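Local atomic coordinates of endoglycosidase (Bacteroides thetaiotaomicron, PDB entry 6Q64), a protein that probably hydrolyses glycosidic bonds in complex N-glycans as a family 18 glycoside hydrolase of a gut Bacteroides. Residues Trp104-Tyr109 / Ala129-Ile134. The protein carries 1 engineered substitution. Residues are numbered along the deposited sequence; the frame is centred on the assembly and turned at random.
Sequences WGTRGY and ALLCWI
Arg107 reaches Trp133 with its aliphatic part first: CD lies 3.6 Å from CE3 of the indole and a little farther from CZ3, so a methylene meets the six-membered ring obliquely. The chain bends at chi2 (45°) and again at chi3, which folds the guanidinium back over the strand 128-135. There the guanidinium is sandwiched. The carbonyl O of Gly105 sits over the centre of one face, 3.4 Å above its plane, while CB of Trp133 lies across the opposite face, displaced from its middle. Guanidinium and indole planes are 61° apart, far from a parallel stack.

Within the loop, Arg107 NH1 makes a weak hydrogen bond to the carbonyl O of Thr106, 3.1 Å long and bent to 127° at the hydrogen. The carbonyl O of Cys132 is just as near to NH1, but the angle is too poor for a hydrogen bond. The firmer polar tie is from NE to OE1 of Gln141. Leu131 turns its two methyls to the loop backbone, CD1 coming 3.7 Å from O of Arg107 and CD2 3.8 Å from O of Thr106.

Farther out, Phe185 of the next strand meets the Trp133 ring edge-to-face, and Ile173 of helix 162-179 packs against the same side chain. An alanine in place of Arg107 would probably leave Gln141 OE1 without this donor and open a gap beside the Trp133 ring.

The contact thus ties the beta-alpha loop between strand 100-102 and helix 112-123 to the adjacent parallel strand 128-135 of the family 18 TIM barrel. With no hydrogen bond spanning the two segments, the join rests mainly on van der Waals packing, helped probably by the attraction of the Cys132 carbonyl for the cation; the carbonyls of Gly105 and Thr106, from the arginine's own loop, probably help offset its charge.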
loop_
_atom_site.group_PDB
_atom_site.type_symbol
_atom_site.label_atom_id
_atom_site.label_comp_id
_atom_site.label_asym_id
_atom_site.label_seq_id
_atom_site.Cartn_x
_atom_site.Cartn_y
_atom_site.Cartn_z
ATOM N N TRP A 104 1.213 0.025 8.944
ATOM C CA TRP A 104 0.173 0.371 9.947
ATOM C C TRP A 104 0.841 0.577 11.314
ATOM O O TRP A 104 1.307 -0.430 11.920
ATOM C CB TRP A 104 -0.945 -0.683 10.018
ATOM C CG TRP A 104 -2.116 -0.198 10.812
ATOM C CD1 TRP A 104 -2.385 -0.450 12.128
ATOM C CD2 TRP A 104 -3.136 0.704 10.349
ATOM N NE1 TRP A 104 -3.523 0.206 12.512
ATOM C CE2 TRP A 104 -4.006 0.928 11.446
ATOM C CE3 TRP A 104 -3.409 1.337 9.123
ATOM C CZ2 TRP A 104 -5.133 1.759 11.338
ATOM C CZ3 TRP A 104 -4.522 2.153 9.020
ATOM C CH2 TRP A 104 -5.374 2.360 10.115
ATOM N N GLY A 105 0.917 1.843 11.741
ATOM C CA GLY A 105 1.228 2.233 13.122
ATOM C C GLY A 105 2.605 2.857 13.253
ATOM O O GLY A 105 2.739 3.806 14.070
ATOM N N THR A 106 3.610 2.368 12.520
ATOM C CA THR A 106 5.010 2.823 12.730
ATOM C C THR A 106 5.150 4.226 12.161
ATOM O O THR A 106 4.529 4.480 11.142
ATOM C CB THR A 106 6.042 1.882 12.112
ATOM O OG1 THR A 106 5.885 2.074 10.707
ATOM C CG2 THR A 106 5.875 0.442 12.563
ATOM N N ARG A 107 5.921 5.085 12.822
ATOM C CA ARG A 107 5.997 6.546 12.547
ATOM C C ARG A 107 7.456 6.916 12.303
ATOM O O ARG A 107 7.790 7.302 11.190
ATOM C CB ARG A 107 5.392 7.345 13.715
ATOM C CG ARG A 107 4.381 8.409 13.296
ATOM C CD ARG A 107 3.389 7.894 12.248
ATOM N NE ARG A 107 2.069 7.515 12.751
ATOM C CZ ARG A 107 1.315 6.507 12.294
ATOM N NH1 ARG A 107 1.729 5.701 11.324
ATOM N NH2 ARG A 107 0.130 6.295 12.834
ATOM N N GLY A 108 8.287 6.784 13.325
ATOM C CA GLY A 108 9.727 7.051 13.229
ATOM C C GLY A 108 10.465 6.224 14.251
ATOM O O GLY A 108 10.020 5.088 14.519
ATOM N N TYR A 109 11.562 6.771 14.770
ATOM C CA TYR A 109 12.405 6.142 15.814
ATOM C C TYR A 109 12.569 4.629 15.558
ATOM O O TYR A 109 12.259 3.874 16.496
ATOM C CB TYR A 109 11.729 6.370 17.165
ATOM C CG TYR A 109 11.645 7.800 17.647
ATOM C CD1 TYR A 109 12.777 8.450 18.115
ATOM C CD2 TYR A 109 10.431 8.471 17.739
ATOM C CE1 TYR A 109 12.722 9.737 18.625
ATOM C CE2 TYR A 109 10.357 9.761 18.243
ATOM C CZ TYR A 109 11.509 10.394 18.683
ATOM O OH TYR A 109 11.483 11.663 19.172
ATOM N N ALA A 129 8.643 -0.549 1.347
ATOM C CA ALA A 129 7.858 -0.243 2.556
ATOM C C ALA A 129 7.487 1.235 2.569
ATOM O O ALA A 129 8.386 2.100 2.363
ATOM C CB ALA A 129 8.634 -0.641 3.781
ATOM N N LEU A 130 6.203 1.504 2.812
ATOM C CA LEU A 130 5.632 2.871 2.781
ATOM C C LEU A 130 5.280 3.314 4.188
ATOM O O LEU A 130 4.622 2.546 4.890
ATOM C CB LEU A 130 4.348 2.847 1.952
ATOM C CG LEU A 130 4.508 2.435 0.501
ATOM C CD1 LEU A 130 3.225 2.732 -0.238
ATOM C CD2 LEU A 130 5.692 3.148 -0.148
ATOM N N LEU A 131 5.572 4.563 4.506
ATOM C CA LEU A 131 4.872 5.241 5.616
ATOM C C LEU A 131 3.414 5.412 5.215
ATOM O O LEU A 131 3.143 5.403 4.037
ATOM C CB LEU A 131 5.545 6.577 5.920
ATOM C CG LEU A 131 6.687 6.466 6.918
ATOM C CD1 LEU A 131 6.962 7.811 7.570
ATOM C CD2 LEU A 131 6.387 5.410 7.980
ATOM N N CYS A 132 2.538 5.562 6.195
ATOM C CA CYS A 132 1.079 5.507 6.032
ATOM C C CYS A 132 0.396 6.065 7.265
ATOM O O CYS A 132 0.857 5.771 8.351
ATOM C CB CYS A 132 0.593 4.082 5.911
ATOM S SG CYS A 132 -1.204 4.037 5.761
ATOM N N TRP A 133 -0.685 6.808 7.072
ATOM C CA TRP A 133 -1.508 7.443 8.132
ATOM C C TRP A 133 -2.513 8.373 7.464
ATOM O O TRP A 133 -2.239 8.807 6.343
ATOM C CB TRP A 133 -0.660 8.184 9.166
ATOM C CG TRP A 133 0.012 9.454 8.734
ATOM C CD1 TRP A 133 -0.599 10.632 8.430
ATOM C CD2 TRP A 133 1.429 9.729 8.698
ATOM N NE1 TRP A 133 0.329 11.604 8.168
ATOM C CE2 TRP A 133 1.585 11.078 8.315
ATOM C CE3 TRP A 133 2.588 8.967 8.905
ATOM C CZ2 TRP A 133 2.839 11.673 8.149
ATOM C CZ3 TRP A 133 3.828 9.556 8.750
ATOM C CH2 TRP A 133 3.952 10.896 8.381
ATOM N N ILE A 134 -3.625 8.619 8.154
ATOM C CA ILE A 134 -4.815 9.349 7.639
ATOM C C ILE A 134 -4.405 10.795 7.389
ATOM O O ILE A 134 -3.739 11.386 8.245
ATOM C CB ILE A 134 -6.021 9.273 8.595
ATOM C CG1 ILE A 134 -6.734 7.923 8.492
ATOM C CG2 ILE A 134 -6.980 10.435 8.340
ATOM C CD1 ILE A 134 -7.691 7.654 9.640
#